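PDB 5J6P: kinetochore protein mis18 from Schizosaccharomyces pombe, which forms part of the CENP-A recruiting complex, maintaining kinetochore factors, mitotic spindle integrity and deacetylated histones in the central core of centromeres. Local coordinates for residues Val6-Lys11 with Lys94-Gln99; Cys12-Gly17 with Cys63-Glu68; Val42-Thr47 with Ser59-Thr64; Leu55-Glu60 with Val73-Pro78. One frame throughout, in Å; residues are numbered along the deposited sequence.

Interaction 1: residues Val6-Lys11 with Lys94-Gln99; sequences VFQCKK and KLQAYQ. With ZN (zinc ion), chain D.
Val6 and Tyr98 bind each other twice through their backbones, Val6 N giving to Tyr98 O at 2.7 Å and Tyr98 N to Val6 O at 2.9 Å. The antiparallel ladder runs on with Gln8 N to Gln96 O at 3.0 Å, but the return bond from Gln96 N to Gln8 O is bent and weak. Beyond the last rung, Lys10 N reaches Lys94 O (3.3 Å) from above the carbonyl plane. Between the rungs, Phe7 CA and Ala97 CA make C-H...O contacts with Gln96 O and Val6 O.

Apolar contact is modest. Phe7 sets CB against Leu95 CD1 at 4.1 Å, and its ring approaches Ala97 CB obliquely through CE1. On the far side of the strand pair from Phe7, Val6 packs on Leu100 of the second subunit, while Tyr98 OH is hydrogen-bonded to Asp18 of that subunit.

At the metal end, Cys9 has SG anti to the backbone N (chi1 155°) and bonds zinc at 2.3 Å. This is an outer strand pair of the small antiparallel sheet in the Yippee-Mis18 fold, its strand 5-9 running straight into the first zinc-binding CxxC turn.

Interaction 2: residues Cys12-Gly17 with Cys63-Glu68; sequences CFQIVG and CTRCNE. With ZN (zinc ion), chain D.
The carboxamide of Gln14 and the guanidinium of Arg65 meet obliquely, their planes 43° apart. Extended from the backbone with CG anti to N (chi1 -179°), Gln14 carries its amide across the side chain of Thr64 at about a right angle, CD lying 4.0 Å from Thr64 OG1, and beside the sulfur of Cys63. The hydroxyl of Thr64 has its stronger partner in Asn40 O. Between the subunits, the Phe13 ring makes a cation-pi contact with Arg65 of the second subunit.

Next to these groups lies the zinc site, built from two CxxC zinc knuckles: Cys63 SG and Cys66 SG each bond the metal at 2.2 Å, Cys12 SG stands farther off at 2.7 Å from zinc, and Cys9 completes the four cysteines. The knuckles also touch directly, Cys12 CB against Cys66 CB at 3.8 Å, while Arg65 lays its CB, CG and CD alongside Cys12 SG. Backbone N-H groups turn toward the sulfurs: Cys66 N gives to Cys63 SG almost straight (3.2 Å, 173°), and Gln14 N to Cys12 SG at 3.3 Å. Such bonds probably draw off some of the negative charge gathered on the thiolates. Replacing Gln14 with an alanine would probably uncover the flank of Cys63 SG and open a gap between Thr64 and Arg65. The turn after Cys63 is closed by Asn67 N bonding to Cys63 O and by Cys63 N bonding to Glu68 O at 2.9 Å.

Interaction 3: residues Val42-Thr47 with Ser59-Thr64; sequences VRVEDT and SELSCT. With ZN (zinc ion), chain D.
Ser62 and Glu45 meet through a side-chain hydrogen bond, Ser62 OG giving to Glu45 OE2; the modelled separation is very short, and its exact length is doubtful. The same carboxylate oxygen takes a salt bridge from Arg43 NH1 at 3.1 Å, received on its syn lone pair; OE2 itself lies 27° out of the guanidinium plane. One oxygen thus ties the hydroxyl of one strand to the arginine of the other, and Arg43 NH2 has a further partner in Asn67 OD1 of the zinc-binding turn.

These groups sit on one face of a beta hairpin whose arms are strands 42-50 and 57-63, the former an outer strand of the larger antiparallel sheet. Arg43 and Ser62 form the hydrogen-bonded pair, exchanging two backbone bonds, each 2.9 Å from N to O. Farther along, Glu45 N bonds to Glu60 O at 2.9 Å, and Ser59 OG gives to Thr47 O at 3.0 Å with the donor tilted from the carbonyl plane. Glu45 has its chain bent at chi2 (-61°), which turns the carboxylate toward Ser62 OG.

The other face carries Val42, Val44 and Leu61, together with Cys63, whose sulfur leads off to the zinc. Tyr88 of strand 88-91 packs on both Val42 and Leu61. Toward the zinc end, the methyl of Thr64 lies against the backbone of Val42, CG2 to N 3.6 Å. At the other, Val44 CG1 rests on Ser59 CB at 3.6 Å, and between them Leu61 CD2 reaches across to Val42 CG1 at 3.5 Å.

Interaction 4: residues Leu55-Glu60 with Val73-Pro78; sequences LCVYSE and VYNSTP
The side chains of Tyr58 and Tyr74 leave neighbouring strands on the same face, run alongside each other and form the closely fitted part of the contact. Tyr58 CB sits over one face of the Tyr74 ring, 4.0 Å from its centroid and offset toward the rim, while the two rings meet obliquely with planes at 59°. With Tyr58 CG placed between its backbone N and carbonyl carbon (chi1 71°), its CD2 comes against Tyr74 CE2 at 3.8 Å. Cys56 adds CB to Tyr74 CD2 at 3.6 Å. Exchanging Tyr74 for a serine would probably open a gap beside Tyr58 CB and Cys56 CB, leaving the Tyr58 ring freer to turn.

The backbone here is a classic beta bulge in the hairpin of strands 57-63 and 69-76: Asn75 and Ser76 both face Val57, whose O accepts from both backbone N atoms while its N bonds to Ser76 O at 2.9 Å. Asn75 ND2 adds weak bonds to Val57 O and to Ser59 OG, whose stronger bond is to Thr47 O. Past the bulge Tyr58 pairs with Tyr74, and Ser59 with Val73 is the next hydrogen-bonded pair, Val73 N to Ser59 O at 2.8 Å.

Toward solvent the fit is looser. The side chain of exposed Ser76 meets Val57 through CB to CB at 3.9 Å, and exposed Leu55 touches Pro78 through CD2 to CG at 4.0 Å.

Overall arrangement
Interaction 1 joins the two ends of the domain, and the other three lie along the chain between its segments. Interactions 1 and 2, with centres about 9 Å apart, share the small three-stranded sheet, where strands 5-9 and 15-18 are neighbours; both touch the zinc and the second subunit. Interactions 3 and 4, about 13 Å apart between centres, share strand 57-63 of the six-stranded sheet. Interaction 2 links the two sheets: it shares Cys63 and Thr64 with interaction 3, and the zinc clamps the end of strand 5-9 to that of strand 57-63. Interaction 4, its centre about 23 Å from that of interaction 1, lies across the chain's centre, away from metal and subunit interface.

Interaction 1: residues Val6-Lys11 with Lys94-Gln99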
# COMPACT_ATOMS: atom_id res chain seq x y z
N VAL A 6 -3.59 5.47 0.52
CA VAL A 6 -2.17 5.18 0.72
C VAL A 6 -1.48 5.32 -0.61
O VAL A 6 -2.09 5.08 -1.65
CB VAL A 6 -2.00 3.76 1.26
CG1 VAL A 6 -0.62 3.19 0.98
CG2 VAL A 6 -2.23 3.77 2.76
N PHE A 7 -0.20 5.70 -0.58
CA PHE A 7 0.53 6.05 -1.80
C PHE A 7 1.72 5.17 -2.03
O PHE A 7 2.53 4.96 -1.11
CB PHE A 7 1.02 7.51 -1.73
CG PHE A 7 -0.10 8.48 -1.54
CD1 PHE A 7 -1.02 8.67 -2.54
CD2 PHE A 7 -0.28 9.12 -0.33
CE1 PHE A 7 -2.09 9.51 -2.36
CE2 PHE A 7 -1.35 9.98 -0.14
CZ PHE A 7 -2.25 10.17 -1.16
N GLN A 8 1.87 4.73 -3.28
CA GLN A 8 3.00 3.90 -3.67
C GLN A 8 3.68 4.27 -4.98
O GLN A 8 3.03 4.69 -5.92
CB GLN A 8 2.53 2.48 -3.90
CG GLN A 8 1.62 1.85 -2.86
CD GLN A 8 0.97 0.62 -3.45
OE1 GLN A 8 1.39 -0.54 -3.20
NE2 GLN A 8 0.02 0.87 -4.34
N CYS A 9 4.98 4.03 -5.07
CA CYS A 9 5.70 4.18 -6.33
C CYS A 9 5.18 3.18 -7.37
O CYS A 9 5.28 1.96 -7.18
CB CYS A 9 7.20 3.99 -6.13
SG CYS A 9 8.09 3.45 -7.60
N LYS A 10 4.62 3.70 -8.46
CA LYS A 10 4.04 2.88 -9.53
C LYS A 10 4.90 1.71 -9.96
O LYS A 10 4.37 0.69 -10.46
CB LYS A 10 3.78 3.71 -10.76
CG LYS A 10 2.52 4.58 -10.69
CD LYS A 10 1.77 4.52 -12.02
CE LYS A 10 1.16 5.85 -12.46
NZ LYS A 10 1.30 5.93 -13.94
N LYS A 11 6.22 1.87 -9.83
CA LYS A 11 7.14 0.93 -10.41
C LYS A 11 7.36 -0.28 -9.52
O LYS A 11 7.24 -1.37 -9.99
CB LYS A 11 8.49 1.60 -10.64
CG LYS A 11 9.24 0.94 -11.78
CD LYS A 11 10.72 0.81 -11.56
CE LYS A 11 11.31 -0.11 -12.63
NZ LYS A 11 12.52 0.47 -13.26
N LYS A 94 3.76 9.34 -11.26
CA LYS A 94 4.73 8.40 -10.75
C LYS A 94 4.26 7.71 -9.49
O LYS A 94 4.98 6.89 -8.98
CB LYS A 94 6.01 9.18 -10.46
CG LYS A 94 6.71 9.74 -11.71
CD LYS A 94 7.54 8.64 -12.33
CE LYS A 94 8.32 9.06 -13.55
NZ LYS A 94 9.17 7.90 -13.92
N LEU A 95 3.09 8.04 -8.99
CA LEU A 95 2.58 7.47 -7.74
C LEU A 95 1.32 6.71 -8.08
O LEU A 95 0.87 6.73 -9.23
CB LEU A 95 2.25 8.54 -6.69
CG LEU A 95 3.37 9.08 -5.82
CD1 LEU A 95 3.75 8.11 -4.75
CD2 LEU A 95 4.59 9.43 -6.65
N GLN A 96 0.77 6.04 -7.06
CA GLN A 96 -0.48 5.29 -7.17
C GLN A 96 -1.22 5.41 -5.86
O GLN A 96 -0.61 5.47 -4.79
CB GLN A 96 -0.15 3.84 -7.41
CG GLN A 96 -0.87 3.22 -8.56
CD GLN A 96 -0.51 1.77 -8.67
OE1 GLN A 96 -0.38 1.09 -7.66
NE2 GLN A 96 -0.33 1.28 -9.89
N ALA A 97 -2.54 5.46 -5.92
CA ALA A 97 -3.35 5.62 -4.70
C ALA A 97 -4.20 4.40 -4.48
O ALA A 97 -4.71 3.76 -5.44
CB ALA A 97 -4.22 6.86 -4.76
N TYR A 98 -4.29 4.04 -3.22
CA TYR A 98 -5.17 2.99 -2.82
C TYR A 98 -6.01 3.57 -1.71
O TYR A 98 -5.49 3.86 -0.59
CB TYR A 98 -4.38 1.75 -2.36
CG TYR A 98 -5.28 0.78 -1.65
CD1 TYR A 98 -6.19 -0.02 -2.38
CD2 TYR A 98 -5.29 0.70 -0.26
CE1 TYR A 98 -7.07 -0.87 -1.72
CE2 TYR A 98 -6.14 -0.16 0.40
CZ TYR A 98 -7.03 -0.92 -0.33
OH TYR A 98 -7.89 -1.74 0.34
N GLN A 99 -7.30 3.76 -2.03
CA GLN A 99 -8.27 4.20 -1.03
C GLN A 99 -8.84 2.98 -0.36
O GLN A 99 -9.36 2.11 -1.04
CB GLN A 99 -9.41 5.04 -1.63
CG GLN A 99 -10.11 5.86 -0.54
CD GLN A 99 -11.40 6.54 -0.98
OE1 GLN A 99 -11.82 6.43 -2.14
NE2 GLN A 99 -12.04 7.26 -0.05
ZN ZN D . 9.96 2.56 -6.59

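Interaction 2: residues Cys12-Gly17 with Cys63-Glu68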
# COMPACT_ATOMS: atom_id res chain seq x y z
N CYS A 12 7.64 -0.06 -8.24
CA CYS A 12 7.91 -1.16 -7.31
C CYS A 12 6.80 -1.38 -6.27
O CYS A 12 6.78 -2.41 -5.61
CB CYS A 12 9.25 -0.94 -6.61
SG CYS A 12 9.22 0.30 -5.30
N PHE A 13 5.90 -0.41 -6.13
CA PHE A 13 4.83 -0.51 -5.11
C PHE A 13 5.27 -0.25 -3.66
O PHE A 13 4.55 -0.56 -2.71
CB PHE A 13 4.08 -1.85 -5.20
CG PHE A 13 3.18 -2.02 -6.40
CD1 PHE A 13 2.89 -1.00 -7.29
CD2 PHE A 13 2.56 -3.25 -6.58
CE1 PHE A 13 2.04 -1.20 -8.35
CE2 PHE A 13 1.70 -3.46 -7.64
CZ PHE A 13 1.45 -2.42 -8.54
N GLN A 14 6.43 0.34 -3.48
CA GLN A 14 6.78 0.76 -2.15
C GLN A 14 5.84 1.85 -1.69
O GLN A 14 5.60 2.82 -2.40
CB GLN A 14 8.21 1.28 -2.11
CG GLN A 14 8.59 1.70 -0.70
CD GLN A 14 10.04 2.04 -0.54
OE1 GLN A 14 10.72 2.60 -1.44
NE2 GLN A 14 10.54 1.76 0.65
N ILE A 15 5.33 1.70 -0.48
CA ILE A 15 4.47 2.73 0.09
C ILE A 15 5.36 3.85 0.58
O ILE A 15 6.27 3.59 1.35
CB ILE A 15 3.64 2.22 1.26
CG1 ILE A 15 2.52 1.33 0.72
CG2 ILE A 15 3.05 3.36 2.08
CD1 ILE A 15 1.93 0.39 1.76
N VAL A 16 5.07 5.07 0.13
CA VAL A 16 5.84 6.26 0.51
C VAL A 16 5.12 7.17 1.53
O VAL A 16 5.76 7.90 2.28
CB VAL A 16 6.26 7.05 -0.74
CG1 VAL A 16 7.05 6.16 -1.71
CG2 VAL A 16 5.05 7.67 -1.44
N GLY A 17 3.80 7.13 1.54
CA GLY A 17 3.04 7.72 2.63
C GLY A 17 1.56 7.53 2.46
O GLY A 17 1.13 6.67 1.67
N CYS A 63 12.72 6.92 -5.22
CA CYS A 63 12.26 5.76 -4.46
C CYS A 63 13.44 4.86 -4.13
O CYS A 63 13.97 4.17 -5.00
CB CYS A 63 11.20 4.98 -5.24
SG CYS A 63 11.07 3.24 -4.78
N THR A 64 13.85 4.87 -2.86
CA THR A 64 15.02 4.10 -2.40
C THR A 64 15.11 2.68 -2.90
O THR A 64 16.20 2.15 -2.99
CB THR A 64 15.05 3.93 -0.90
OG1 THR A 64 13.72 3.61 -0.48
CG2 THR A 64 15.54 5.19 -0.23
N ARG A 65 13.98 2.05 -3.20
CA ARG A 65 13.97 0.73 -3.81
C ARG A 65 14.19 0.71 -5.33
O ARG A 65 15.07 0.01 -5.79
CB ARG A 65 12.68 -0.00 -3.45
CG ARG A 65 12.62 -1.40 -4.04
CD ARG A 65 11.71 -2.33 -3.30
NE ARG A 65 12.37 -2.76 -2.07
CZ ARG A 65 11.86 -2.62 -0.85
NH1 ARG A 65 10.63 -2.07 -0.63
NH2 ARG A 65 12.59 -3.06 0.18
N CYS A 66 13.35 1.43 -6.08
CA CYS A 66 13.37 1.35 -7.54
C CYS A 66 14.12 2.50 -8.18
O CYS A 66 14.13 2.64 -9.41
CB CYS A 66 11.94 1.28 -8.08
SG CYS A 66 11.16 2.89 -8.35
N ASN A 67 14.75 3.34 -7.36
CA ASN A 67 15.52 4.50 -7.90
C ASN A 67 14.78 5.48 -8.83
O ASN A 67 15.39 6.34 -9.39
CB ASN A 67 16.78 4.02 -8.61
CG ASN A 67 17.67 3.22 -7.71
OD1 ASN A 67 17.95 3.60 -6.58
ND2 ASN A 67 18.12 2.08 -8.19
N GLU A 68 13.48 5.36 -8.98
CA GLU A 68 12.75 6.21 -9.85
C GLU A 68 12.61 7.59 -9.20
O GLU A 68 12.49 7.73 -7.98
CB GLU A 68 11.38 5.59 -10.10
CG GLU A 68 10.70 6.10 -11.35
CD GLU A 68 11.19 5.43 -12.62
OE1 GLU A 68 12.36 5.04 -12.69
OE2 GLU A 68 10.39 5.30 -13.56
ZN ZN D . 9.96 2.56 -6.59

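Interaction 3: residues Val42-Thr47 with Ser59-Thr64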
# COMPACT_ATOMS: atom_id res chain seq x y z
N VAL A 42 12.55 7.01 0.69
CA VAL A 42 12.73 8.14 -0.20
C VAL A 42 14.08 8.80 0.03
O VAL A 42 14.50 8.93 1.19
CB VAL A 42 11.49 9.08 -0.02
CG1 VAL A 42 11.82 10.48 0.46
CG2 VAL A 42 10.66 9.10 -1.28
N ARG A 43 14.74 9.17 -1.06
CA ARG A 43 16.10 9.78 -1.06
C ARG A 43 16.04 11.15 -1.71
O ARG A 43 15.43 11.31 -2.77
CB ARG A 43 17.04 8.90 -1.89
CG ARG A 43 18.53 9.27 -1.94
CD ARG A 43 19.31 8.59 -3.09
NE ARG A 43 18.85 7.21 -3.23
CZ ARG A 43 18.42 6.60 -4.34
NH1 ARG A 43 18.44 7.17 -5.53
NH2 ARG A 43 18.02 5.34 -4.26
N VAL A 44 16.67 12.15 -1.09
CA VAL A 44 16.78 13.50 -1.66
C VAL A 44 18.11 13.55 -2.40
O VAL A 44 19.13 13.35 -1.78
CB VAL A 44 16.81 14.56 -0.54
CG1 VAL A 44 16.80 15.96 -1.13
CG2 VAL A 44 15.62 14.42 0.40
N GLU A 45 18.11 13.82 -3.70
CA GLU A 45 19.36 13.90 -4.46
C GLU A 45 20.02 15.27 -4.25
O GLU A 45 19.34 16.28 -4.26
CB GLU A 45 19.12 13.68 -5.97
CG GLU A 45 18.23 12.50 -6.36
CD GLU A 45 18.76 11.13 -5.91
OE1 GLU A 45 19.97 10.97 -5.64
OE2 GLU A 45 17.95 10.20 -5.86
N ASP A 46 21.35 15.33 -4.12
CA ASP A 46 22.07 16.59 -3.71
C ASP A 46 22.29 17.69 -4.78
O ASP A 46 22.74 18.77 -4.44
CB ASP A 46 23.37 16.32 -2.90
CG ASP A 46 24.04 14.99 -3.23
OD1 ASP A 46 24.29 14.74 -4.45
OD2 ASP A 46 24.29 14.20 -2.28
N THR A 47 22.01 17.42 -6.05
CA THR A 47 21.77 18.47 -7.03
C THR A 47 20.53 19.32 -6.64
O THR A 47 19.54 18.77 -6.14
CB THR A 47 21.45 17.88 -8.43
OG1 THR A 47 22.25 16.72 -8.67
CG2 THR A 47 21.60 18.92 -9.60
N SER A 59 15.26 19.91 -4.86
CA SER A 59 16.06 18.72 -5.06
C SER A 59 15.10 17.57 -5.42
O SER A 59 14.00 17.49 -4.88
CB SER A 59 16.83 18.41 -3.79
OG SER A 59 17.88 19.34 -3.65
N GLU A 60 15.51 16.72 -6.34
CA GLU A 60 14.73 15.55 -6.74
C GLU A 60 14.54 14.50 -5.64
O GLU A 60 15.46 14.28 -4.86
CB GLU A 60 15.39 14.91 -7.93
CG GLU A 60 15.17 15.70 -9.20
CD GLU A 60 15.74 14.99 -10.42
OE1 GLU A 60 16.82 14.35 -10.26
OE2 GLU A 60 15.10 15.07 -11.50
N LEU A 61 13.34 13.89 -5.57
CA LEU A 61 13.04 12.74 -4.68
C LEU A 61 13.00 11.43 -5.46
O LEU A 61 12.23 11.31 -6.45
CB LEU A 61 11.68 12.86 -4.05
CG LEU A 61 11.42 13.66 -2.80
CD1 LEU A 61 9.95 13.49 -2.42
CD2 LEU A 61 12.35 13.19 -1.70
N SER A 62 13.76 10.43 -4.97
CA SER A 62 13.85 9.07 -5.57
C SER A 62 13.30 7.96 -4.64
O SER A 62 13.46 8.08 -3.43
CB SER A 62 15.31 8.79 -5.85
OG SER A 62 15.84 9.69 -6.82
N CYS A 63 12.72 6.92 -5.22
CA CYS A 63 12.26 5.76 -4.46
C CYS A 63 13.44 4.86 -4.13
O CYS A 63 13.97 4.17 -5.00
CB CYS A 63 11.20 4.98 -5.24
SG CYS A 63 11.07 3.24 -4.78
N THR A 64 13.85 4.87 -2.86
CA THR A 64 15.02 4.10 -2.40
C THR A 64 15.11 2.68 -2.90
O THR A 64 16.20 2.15 -2.99
CB THR A 64 15.05 3.93 -0.90
OG1 THR A 64 13.72 3.61 -0.48
CG2 THR A 64 15.54 5.19 -0.23
ZN ZN D . 9.96 2.56 -6.59

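Interaction 4: residues Leu55-Glu60 with Val73-Pro78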
# COMPACT_ATOMS: atom_id res chain seq x y z
N LEU A 55 11.70 30.32 -10.50
CA LEU A 55 11.32 30.92 -9.22
C LEU A 55 11.68 30.14 -7.95
O LEU A 55 12.03 30.75 -6.92
CB LEU A 55 9.82 31.27 -9.22
CG LEU A 55 9.54 32.76 -9.45
CD1 LEU A 55 8.04 32.98 -9.70
CD2 LEU A 55 10.06 33.61 -8.27
N CYS A 56 11.57 28.81 -8.00
CA CYS A 56 11.87 28.00 -6.81
C CYS A 56 13.07 27.13 -7.01
O CYS A 56 13.55 26.97 -8.14
CB CYS A 56 10.68 27.14 -6.44
SG CYS A 56 9.13 27.96 -6.76
N VAL A 57 13.55 26.58 -5.91
CA VAL A 57 14.65 25.63 -5.93
C VAL A 57 14.28 24.31 -5.21
O VAL A 57 13.93 24.29 -4.02
CB VAL A 57 15.94 26.27 -5.38
CG1 VAL A 57 17.03 25.24 -5.11
CG2 VAL A 57 16.42 27.34 -6.35
N TYR A 58 14.42 23.21 -5.95
CA TYR A 58 14.10 21.89 -5.46
C TYR A 58 15.20 20.89 -5.73
O TYR A 58 15.96 21.01 -6.69
CB TYR A 58 12.83 21.40 -6.10
CG TYR A 58 12.97 21.06 -7.57
CD1 TYR A 58 13.43 19.81 -7.97
CD2 TYR A 58 12.61 21.96 -8.55
CE1 TYR A 58 13.53 19.48 -9.30
CE2 TYR A 58 12.71 21.63 -9.89
CZ TYR A 58 13.18 20.39 -10.25
OH TYR A 58 13.29 20.04 -11.56
N SER A 59 15.26 19.91 -4.86
CA SER A 59 16.06 18.72 -5.06
C SER A 59 15.10 17.57 -5.42
O SER A 59 14.00 17.49 -4.88
CB SER A 59 16.83 18.41 -3.79
OG SER A 59 17.88 19.34 -3.65
N GLU A 60 15.51 16.72 -6.34
CA GLU A 60 14.73 15.55 -6.74
C GLU A 60 14.54 14.50 -5.64
O GLU A 60 15.46 14.28 -4.86
CB GLU A 60 15.39 14.91 -7.93
CG GLU A 60 15.17 15.70 -9.20
CD GLU A 60 15.74 14.99 -10.42
OE1 GLU A 60 16.82 14.35 -10.26
OE2 GLU A 60 15.10 15.07 -11.50
N VAL A 73 11.68 18.00 -3.35
CA VAL A 73 11.55 18.86 -2.18
C VAL A 73 11.93 20.25 -2.60
O VAL A 73 13.11 20.49 -2.91
CB VAL A 73 12.52 18.45 -1.08
CG1 VAL A 73 12.36 19.37 0.12
CG2 VAL A 73 12.26 17.00 -0.68
N TYR A 74 10.97 21.16 -2.57
CA TYR A 74 11.30 22.58 -2.76
C TYR A 74 12.03 23.11 -1.52
O TYR A 74 11.48 23.09 -0.42
CB TYR A 74 10.07 23.39 -3.07
CG TYR A 74 9.54 23.02 -4.43
CD1 TYR A 74 8.71 21.95 -4.62
CD2 TYR A 74 9.93 23.71 -5.55
CE1 TYR A 74 8.23 21.63 -5.88
CE2 TYR A 74 9.50 23.38 -6.81
CZ TYR A 74 8.64 22.34 -6.97
OH TYR A 74 8.20 22.00 -8.22
N ASN A 75 13.29 23.51 -1.71
CA ASN A 75 14.16 24.01 -0.64
C ASN A 75 14.03 25.52 -0.46
O ASN A 75 14.16 26.02 0.68
CB ASN A 75 15.64 23.68 -0.92
CG ASN A 75 15.84 22.27 -1.46
OD1 ASN A 75 15.84 21.30 -0.71
ND2 ASN A 75 16.03 22.17 -2.76
N SER A 76 13.79 26.23 -1.57
CA SER A 76 13.66 27.68 -1.60
C SER A 76 12.48 28.07 -2.40
O SER A 76 12.35 27.70 -3.56
CB SER A 76 14.87 28.36 -2.24
OG SER A 76 16.04 28.06 -1.52
N THR A 77 11.65 28.90 -1.77
CA THR A 77 10.42 29.38 -2.37
C THR A 77 10.23 30.87 -2.10
O THR A 77 10.91 31.46 -1.22
CB THR A 77 9.22 28.61 -1.77
OG1 THR A 77 9.35 28.52 -0.34
CG2 THR A 77 9.17 27.23 -2.34
N PRO A 78 9.30 31.49 -2.87
CA PRO A 78 8.68 32.76 -2.53
C PRO A 78 7.81 32.61 -1.29
O PRO A 78 7.84 31.56 -0.67
CB PRO A 78 7.74 32.99 -3.72
CG PRO A 78 8.44 32.38 -4.87
CD PRO A 78 8.97 31.11 -4.26